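Local structure of quinoline 2-oxidoreductase medium subunit (Pseudomonas putida, 1T3Q) at residues F6-P11 with D52-S57; L131-Y136 with V146-F151. The protein binds FAD as the medium, flavin-carrying subunit of the molybdenum hydroxylase quinoline 2-oxidoreductase and probably takes part in its electron transfer. All coordinates share one frame; numbering follows the deposited sequence.

Contact 1 (F6-P11 with D52-S57); sequences FSYRAP and DLRNVS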
ATOM      1  N   PHE C   6      -9.382  14.388 -30.334  1.00 21.08           N
ATOM      2  CA  PHE C   6     -10.181  14.357 -31.561  1.00 19.60           C
ATOM      3  C   PHE C   6     -11.478  13.582 -31.345  1.00 20.65           C
ATOM      4  O   PHE C   6     -11.581  12.777 -30.419  1.00 20.92           O
ATOM      5  CB  PHE C   6      -9.380  13.733 -32.717  1.00 18.18           C
ATOM      6  CG  PHE C   6      -8.791  12.380 -32.400  1.00 18.73           C
ATOM      7  CD1 PHE C   6      -9.591  11.241 -32.372  1.00 18.20           C
ATOM      8  CD2 PHE C   6      -7.435  12.254 -32.099  1.00 18.43           C
ATOM      9  CE1 PHE C   6      -9.048   9.994 -32.045  1.00 18.40           C
ATOM     10  CE2 PHE C   6      -6.885  11.017 -31.773  1.00 19.00           C
ATOM     11  CZ  PHE C   6      -7.694   9.883 -31.746  1.00 18.03           C
ATOM     12  N   SER C   7     -12.478  13.841 -32.183  1.00 20.75           N
ATOM     13  CA  SER C   7     -13.744  13.124 -32.075  1.00 20.57           C
ATOM     14  C   SER C   7     -13.637  11.895 -32.971  1.00 19.65           C
ATOM     15  O   SER C   7     -12.665  11.745 -33.712  1.00 20.27           O
ATOM     16  CB  SER C   7     -14.914  14.012 -32.514  1.00 19.13           C
ATOM     17  OG  SER C   7     -14.751  14.426 -33.853  1.00 22.53           O
ATOM     18  N   TYR C   8     -14.636  11.022 -32.914  1.00 20.68           N
ATOM     19  CA  TYR C   8     -14.606   9.790 -33.696  1.00 22.21           C
ATOM     20  C   TYR C   8     -15.963   9.401 -34.260  1.00 21.88           C
ATOM     21  O   TYR C   8     -16.984   9.524 -33.586  1.00 22.72           O
ATOM     22  CB  TYR C   8     -14.084   8.655 -32.814  1.00 21.73           C
ATOM     23  CG  TYR C   8     -14.126   7.276 -33.434  1.00 22.56           C
ATOM     24  CD1 TYR C   8     -13.069   6.802 -34.216  1.00 21.95           C
ATOM     25  CD2 TYR C   8     -15.205   6.422 -33.196  1.00 22.00           C
ATOM     26  CE1 TYR C   8     -13.083   5.503 -34.740  1.00 19.61           C
ATOM     27  CE2 TYR C   8     -15.230   5.128 -33.714  1.00 22.61           C
ATOM     28  CZ  TYR C   8     -14.167   4.675 -34.482  1.00 22.14           C
ATOM     29  OH  TYR C   8     -14.191   3.391 -34.976  1.00 19.95           O
ATOM     30  N   ARG C   9     -15.956   8.927 -35.501  1.00 21.90           N
ATOM     31  CA  ARG C   9     -17.165   8.478 -36.180  1.00 23.86           C
ATOM     32  C   ARG C   9     -16.823   7.270 -37.041  1.00 23.38           C
ATOM     33  O   ARG C   9     -15.746   7.205 -37.632  1.00 24.09           O
ATOM     34  CB  ARG C   9     -17.743   9.590 -37.068  1.00 24.34           C
ATOM     35  CG  ARG C   9     -18.360  10.733 -36.294  1.00 26.12           C
ATOM     36  CD  ARG C   9     -19.056  11.736 -37.209  1.00 28.97           C
ATOM     37  NE  ARG C   9     -20.195  11.164 -37.928  1.00 28.56           N
ATOM     38  CZ  ARG C   9     -21.115  11.896 -38.551  1.00 30.26           C
ATOM     39  NH1 ARG C   9     -21.026  13.220 -38.535  1.00 29.71           N
ATOM     40  NH2 ARG C   9     -22.123  11.313 -39.188  1.00 29.58           N
ATOM     41  N   ALA C  10     -17.742   6.313 -37.098  1.00 22.76           N
ATOM     42  CA  ALA C  10     -17.556   5.108 -37.897  1.00 22.93           C
ATOM     43  C   ALA C  10     -18.848   4.866 -38.676  1.00 23.53           C
ATOM     44  O   ALA C  10     -19.617   3.959 -38.364  1.00 22.51           O
ATOM     45  CB  ALA C  10     -17.250   3.918 -36.994  1.00 22.19           C
ATOM     46  N   PRO C  11     -19.103   5.689 -39.703  1.00 25.12           N
ATOM     47  CA  PRO C  11     -20.310   5.569 -40.529  1.00 24.34           C
ATOM     48  C   PRO C  11     -20.495   4.224 -41.225  1.00 24.78           C
ATOM     49  O   PRO C  11     -19.531   3.553 -41.598  1.00 23.44           O
ATOM     50  CB  PRO C  11     -20.188   6.741 -41.504  1.00 24.80           C
ATOM     51  CG  PRO C  11     -18.732   7.036 -41.537  1.00 27.11           C
ATOM     52  CD  PRO C  11     -18.283   6.834 -40.127  1.00 24.32           C
ATOM     53  N   ASP C  52     -13.531   6.444 -39.164  1.00 19.77           N
ATOM     54  CA  ASP C  52     -13.212   5.035 -39.362  1.00 20.45           C
ATOM     55  C   ASP C  52     -14.005   4.456 -40.532  1.00 21.11           C
ATOM     56  O   ASP C  52     -15.172   4.802 -40.731  1.00 23.01           O
ATOM     57  CB  ASP C  52     -13.551   4.255 -38.080  1.00 19.04           C
ATOM     58  CG  ASP C  52     -12.736   2.976 -37.929  1.00 20.82           C
ATOM     59  OD1 ASP C  52     -12.369   2.370 -38.956  1.00 19.67           O
ATOM     60  OD2 ASP C  52     -12.479   2.571 -36.776  1.00 20.17           O
ATOM     61  N   LEU C  53     -13.371   3.574 -41.298  1.00 20.64           N
ATOM     62  CA  LEU C  53     -14.023   2.937 -42.437  1.00 20.79           C
ATOM     63  C   LEU C  53     -14.443   1.507 -42.093  1.00 20.12           C
ATOM     64  O   LEU C  53     -14.890   0.765 -42.967  1.00 21.91           O
ATOM     65  CB  LEU C  53     -13.074   2.908 -43.643  1.00 18.88           C
ATOM     66  CG  LEU C  53     -12.513   4.251 -44.121  1.00 19.28           C
ATOM     67  CD1 LEU C  53     -11.569   4.017 -45.286  1.00 19.75           C
ATOM     68  CD2 LEU C  53     -13.650   5.178 -44.533  1.00 19.53           C
ATOM     69  N   ARG C  54     -14.325   1.132 -40.821  1.00 19.99           N
ATOM     70  CA  ARG C  54     -14.660  -0.226 -40.392  1.00 21.15           C
ATOM     71  C   ARG C  54     -16.065  -0.711 -40.741  1.00 21.29           C
ATOM     72  O   ARG C  54     -16.270  -1.906 -40.943  1.00 20.62           O
ATOM     73  CB  ARG C  54     -14.445  -0.389 -38.877  1.00 22.10           C
ATOM     74  CG  ARG C  54     -15.344   0.464 -37.998  1.00 24.72           C
ATOM     75  CD  ARG C  54     -15.228   0.075 -36.519  1.00 28.43           C
ATOM     76  NE  ARG C  54     -15.610  -1.321 -36.291  1.00 33.28           N
ATOM     77  CZ  ARG C  54     -15.690  -1.898 -35.093  1.00 33.69           C
ATOM     78  NH1 ARG C  54     -15.418  -1.208 -33.994  1.00 32.27           N
ATOM     79  NH2 ARG C  54     -16.035  -3.174 -34.995  1.00 35.91           N
ATOM     80  N   ASN C  55     -17.031   0.199 -40.815  1.00 22.05           N
ATOM     81  CA  ASN C  55     -18.403  -0.207 -41.110  1.00 23.20           C
ATOM     82  C   ASN C  55     -18.860  -0.080 -42.559  1.00 22.94           C
ATOM     83  O   ASN C  55     -20.052  -0.182 -42.845  1.00 25.84           O
ATOM     84  CB  ASN C  55     -19.379   0.546 -40.204  1.00 23.49           C
ATOM     85  CG  ASN C  55     -19.133   0.270 -38.740  1.00 23.84           C
ATOM     86  OD1 ASN C  55     -18.918  -0.874 -38.347  1.00 24.97           O
ATOM     87  ND2 ASN C  55     -19.169   1.314 -37.923  1.00 24.61           N
ATOM     88  N   VAL C  56     -17.922   0.140 -43.469  1.00 21.96           N
ATOM     89  CA  VAL C  56     -18.254   0.259 -44.887  1.00 24.14           C
ATOM     90  C   VAL C  56     -17.883  -1.087 -45.509  1.00 23.44           C
ATOM     91  O   VAL C  56     -16.806  -1.251 -46.073  1.00 22.40           O
ATOM     92  CB  VAL C  56     -17.450   1.398 -45.546  1.00 24.18           C
ATOM     93  CG1 VAL C  56     -17.974   1.666 -46.951  1.00 24.62           C
ATOM     94  CG2 VAL C  56     -17.550   2.658 -44.691  1.00 21.99           C
ATOM     95  N   SER C  57     -18.801  -2.044 -45.392  1.00 25.18           N
ATOM     96  CA  SER C  57     -18.593  -3.410 -45.868  1.00 26.27           C
ATOM     97  C   SER C  57     -18.006  -3.592 -47.261  1.00 26.59           C
ATOM     98  O   SER C  57     -17.126  -4.437 -47.456  1.00 25.67           O
ATOM     99  CB  SER C  57     -19.899  -4.207 -45.763  1.00 26.89           C
ATOM    100  OG  SER C  57     -20.901  -3.664 -46.602  1.00 30.50           O
TER
HETATM  101  O   HOH W   1     -15.691   1.514 -33.698  1.00 28.21           O
HETATM  102  O   HOH W   2     -17.111   2.887 -40.668  1.00 23.00           O
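Tyr8 reaches along its strand to Asp52 and donates a hydrogen bond from its phenolic OH to the carboxylate, with OH 2.6 Å from OD2. At chi1 174° the tyrosine ring swings clear of its own amide nitrogen, which brings the CE1-CZ edge and the hydroxyl up to CB of Asp52; the acid oxygen sits at the ring edge, in the ring plane, while ring and carboxylate planes stand 79° apart. OD2 is met on its anti side, and it also accepts from Gln74 of the small subunit. The other oxygen turns back on its own segment: Arg54 N approaches OD1 of Asp52 at 3.0 Å from above the carboxylate plane, an Asx turn. Aspartate suits this place because its short side chain can serve both bonds at once.

Water 1 joins the Tyr8 hydroxyl to NH1 of Arg54, whose chain bends at chi3 (-60°) and whose NH2 reaches the Glu76 carbonyl of the small subunit. Ala10 has only a methyl to place among Asp52 CB (3.9 Å), Asn55 ND2 and Arg54 CG, where a longer side chain would probably run into them. Asn55 swings its amide toward the backbone, and ND2 donates to Ala10 O at 2.7 Å; the acceptor lies in the amide plane, yet the donor stands above the carbonyl plane. Water 2 donates to Pro11 O and Asp52 O and accepts from Asn55 N, bridging the two segments past the one direct backbone bond, Asp52 N to Arg9 O (2.8 Å).

Here edge strand 7-9 of a parallel three-stranded sheet runs beside the end of strand 49-52, which leads into a type I turn from Leu53 to Val56. This strand exit lies in the FAD-binding domain of the molybdopterin dehydrogenase family; Leu53 touches FAD, and Asp52 and Arg54 bond to the small subunit.

Contact 2 (L131-Y136 with V146-F151); sequences LGATMY and VSATDF
Thr134 and Ser147 form a non-hydrogen-bonded antiparallel pair, followed by the hydrogen-bonded pair of Met135 and Val146, where Met135 N lies 2.7 Å from Val146 O and Val146 N returns the bond to Met135 O. Beyond the strand pairing, Ala148 N still donates to Ala133 O, although a helix has begun; Ser147 caps it, its OG accepting from Asp150 N. Gly132, at positive phi, ends the preceding helix in a Schellman motif, a conformation glycine favours.

Met135 buries the largest share of any residue. Its CG lies beside the backbone N, and a bend at chi2 (70°) folds the thioether across the start of the helix. CG rests over one face of the Phe151 ring, 4.2 Å from the centroid, a CH-pi contact offset toward the rim. SD stands obliquely to the same ring in a Met-aromatic contact and lies 3.7 Å from Ala148 CA; beyond the bend the chain runs extended across the face, bringing CE to Phe151 CD2 at 3.8 Å and to Ala148 CB. On the phenylalanine, chi1 of -174° turns the ring back toward the strand.

At the strand end of the methionine, Val146 CG1 packs 3.9 Å from Met135 CB. Alanine suits position 148, where CB fits against SD and CE of Met135 and 4.2 Å from Ala133 CB. With an alanine in place of Met135, the Phe151 face would probably lose this cover and the ring be freer to shift.

Leu115 of helix 111-117 touches both Met135 and Phe151, and Leu166 packs on Met135. The chemistry therefore divides: backbone bonds fix the strand register, whereas a flexible, polarisable thioether fills the apolar angle between hairpin and helix by dispersion and weak aromatic contacts.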
ATOM      1  N   LEU C 131       2.732  -3.385 -60.985  1.00 22.20           N
ATOM      2  CA  LEU C 131       1.787  -4.326 -61.574  1.00 23.79           C
ATOM      3  C   LEU C 131       0.755  -3.622 -62.444  1.00 23.89           C
ATOM      4  O   LEU C 131      -0.159  -4.254 -62.970  1.00 24.27           O
ATOM      5  CB  LEU C 131       1.083  -5.120 -60.473  1.00 22.80           C
ATOM      6  CG  LEU C 131       2.007  -6.051 -59.690  1.00 24.12           C
ATOM      7  CD1 LEU C 131       1.223  -6.742 -58.593  1.00 23.86           C
ATOM      8  CD2 LEU C 131       2.629  -7.069 -60.640  1.00 24.96           C
ATOM      9  N   GLY C 132       0.906  -2.310 -62.590  1.00 23.90           N
ATOM     10  CA  GLY C 132      -0.019  -1.542 -63.405  1.00 24.49           C
ATOM     11  C   GLY C 132      -1.450  -1.576 -62.905  1.00 24.28           C
ATOM     12  O   GLY C 132      -2.387  -1.711 -63.690  1.00 25.58           O
ATOM     13  N   ALA C 133      -1.632  -1.442 -61.598  1.00 24.15           N
ATOM     14  CA  ALA C 133      -2.970  -1.462 -61.032  1.00 24.02           C
ATOM     15  C   ALA C 133      -3.668  -0.117 -61.219  1.00 24.15           C
ATOM     16  O   ALA C 133      -3.038   0.886 -61.561  1.00 23.61           O
ATOM     17  CB  ALA C 133      -2.908  -1.819 -59.553  1.00 24.01           C
ATOM     18  N   THR C 134      -4.976  -0.114 -60.998  1.00 22.79           N
ATOM     19  CA  THR C 134      -5.775   1.097 -61.112  1.00 23.38           C
ATOM     20  C   THR C 134      -6.474   1.362 -59.781  1.00 22.33           C
ATOM     21  O   THR C 134      -7.026   0.446 -59.179  1.00 23.52           O
ATOM     22  CB  THR C 134      -6.858   0.956 -62.203  1.00 23.12           C
ATOM     23  OG1 THR C 134      -6.236   0.717 -63.473  1.00 23.67           O
ATOM     24  CG2 THR C 134      -7.704   2.223 -62.284  1.00 24.23           C
ATOM     25  N   MET C 135      -6.439   2.607 -59.319  1.00 21.87           N
ATOM     26  CA  MET C 135      -7.108   2.966 -58.077  1.00 23.94           C
ATOM     27  C   MET C 135      -8.438   3.624 -58.391  1.00 24.38           C
ATOM     28  O   MET C 135      -8.536   4.434 -59.317  1.00 24.09           O
ATOM     29  CB  MET C 135      -6.278   3.958 -57.253  1.00 24.81           C
ATOM     30  CG  MET C 135      -5.283   3.322 -56.313  1.00 28.12           C
ATOM     31  SD  MET C 135      -3.971   2.569 -57.227  1.00 29.51           S
ATOM     32  CE  MET C 135      -2.686   2.485 -55.964  1.00 28.50           C
ATOM     33  N   TYR C 136      -9.459   3.273 -57.618  1.00 23.33           N
ATOM     34  CA  TYR C 136     -10.773   3.871 -57.792  1.00 23.89           C
ATOM     35  C   TYR C 136     -11.022   4.709 -56.552  1.00 24.28           C
ATOM     36  O   TYR C 136     -11.047   4.196 -55.432  1.00 25.56           O
ATOM     37  CB  TYR C 136     -11.833   2.790 -57.989  1.00 23.98           C
ATOM     38  CG  TYR C 136     -11.669   2.112 -59.330  1.00 27.33           C
ATOM     39  CD1 TYR C 136     -10.687   1.141 -59.529  1.00 27.96           C
ATOM     40  CD2 TYR C 136     -12.432   2.509 -60.429  1.00 28.15           C
ATOM     41  CE1 TYR C 136     -10.461   0.586 -60.789  1.00 28.44           C
ATOM     42  CE2 TYR C 136     -12.212   1.962 -61.697  1.00 29.13           C
ATOM     43  CZ  TYR C 136     -11.225   1.003 -61.867  1.00 29.52           C
ATOM     44  OH  TYR C 136     -10.991   0.471 -63.116  1.00 31.32           O
ATOM     45  N   VAL C 146      -7.452   6.198 -61.442  1.00 26.37           N
ATOM     46  CA  VAL C 146      -6.129   6.718 -61.731  1.00 26.20           C
ATOM     47  C   VAL C 146      -5.176   5.539 -61.638  1.00 26.23           C
ATOM     48  O   VAL C 146      -5.393   4.629 -60.837  1.00 26.20           O
ATOM     49  CB  VAL C 146      -5.735   7.809 -60.713  1.00 27.41           C
ATOM     50  CG1 VAL C 146      -5.741   7.238 -59.311  1.00 26.75           C
ATOM     51  CG2 VAL C 146      -4.377   8.381 -61.061  1.00 28.81           C
ATOM     52  N   SER C 147      -4.136   5.530 -62.464  1.00 25.70           N
ATOM     53  CA  SER C 147      -3.188   4.424 -62.426  1.00 24.62           C
ATOM     54  C   SER C 147      -2.416   4.478 -61.118  1.00 24.91           C
ATOM     55  O   SER C 147      -2.281   5.544 -60.510  1.00 23.83           O
ATOM     56  CB  SER C 147      -2.205   4.505 -63.596  1.00 25.66           C
ATOM     57  OG  SER C 147      -1.246   5.525 -63.388  1.00 27.10           O
ATOM     58  N   ALA C 148      -1.916   3.323 -60.692  1.00 25.00           N
ATOM     59  CA  ALA C 148      -1.147   3.224 -59.462  1.00 24.61           C
ATOM     60  C   ALA C 148       0.084   4.119 -59.561  1.00 24.34           C
ATOM     61  O   ALA C 148       0.497   4.730 -58.576  1.00 23.45           O
ATOM     62  CB  ALA C 148      -0.727   1.776 -59.223  1.00 25.41           C
ATOM     63  N   THR C 149       0.663   4.200 -60.756  1.00 23.37           N
ATOM     64  CA  THR C 149       1.841   5.035 -60.965  1.00 24.64           C
ATOM     65  C   THR C 149       1.531   6.512 -60.729  1.00 25.60           C
ATOM     66  O   THR C 149       2.318   7.216 -60.098  1.00 26.06           O
ATOM     67  CB  THR C 149       2.412   4.855 -62.392  1.00 25.47           C
ATOM     68  OG1 THR C 149       2.839   3.498 -62.565  1.00 25.20           O
ATOM     69  CG2 THR C 149       3.605   5.782 -62.614  1.00 26.17           C
ATOM     70  N   ASP C 150       0.392   6.985 -61.232  1.00 25.42           N
ATOM     71  CA  ASP C 150       0.014   8.386 -61.038  1.00 28.13           C
ATOM     72  C   ASP C 150      -0.445   8.645 -59.613  1.00 27.57           C
ATOM     73  O   ASP C 150      -0.301   9.757 -59.097  1.00 28.24           O
ATOM     74  CB  ASP C 150      -1.116   8.801 -61.992  1.00 32.96           C
ATOM     75  CG  ASP C 150      -0.625   9.092 -63.396  1.00 37.55           C
ATOM     76  OD1 ASP C 150       0.554   9.478 -63.552  1.00 40.78           O
ATOM     77  OD2 ASP C 150      -1.426   8.955 -64.345  1.00 41.75           O
ATOM     78  N   PHE C 151      -1.011   7.620 -58.985  1.00 25.00           N
ATOM     79  CA  PHE C 151      -1.503   7.740 -57.619  1.00 24.31           C
ATOM     80  C   PHE C 151      -0.377   8.078 -56.646  1.00 24.74           C
ATOM     81  O   PHE C 151      -0.522   8.971 -55.807  1.00 24.08           O
ATOM     82  CB  PHE C 151      -2.171   6.438 -57.176  1.00 24.08           C
ATOM     83  CG  PHE C 151      -2.822   6.523 -55.825  1.00 25.27           C
ATOM     84  CD1 PHE C 151      -4.074   7.117 -55.677  1.00 23.40           C
ATOM     85  CD2 PHE C 151      -2.169   6.046 -54.691  1.00 23.59           C
ATOM     86  CE1 PHE C 151      -4.664   7.234 -54.421  1.00 24.62           C
ATOM     87  CE2 PHE C 151      -2.751   6.159 -53.431  1.00 23.54           C
ATOM     88  CZ  PHE C 151      -4.002   6.756 -53.295  1.00 24.63           C
TER

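Overall arrangement
Contact 1 closes before contact 2 opens along the chain, and all four segments fall within the same FAD-binding domain. Their centres lie 25 Å apart and their nearest atoms about 10 Å, without touching. Contact 1 belongs to the parallel sheet of strands 7-9, 49-52 and 28-30, near the small subunit; contact 2 belongs to the antiparallel sheet, at its outer hairpin 134-139 and 142-147, and lies nearer the centre of the chain. Both lie around the same flavin: Leu53 of contact 1 touches it, whereas the Phe151 side chain of contact 2 is about 7 Å away. Two differently built sheets thus contribute to the surroundings of one cofactor.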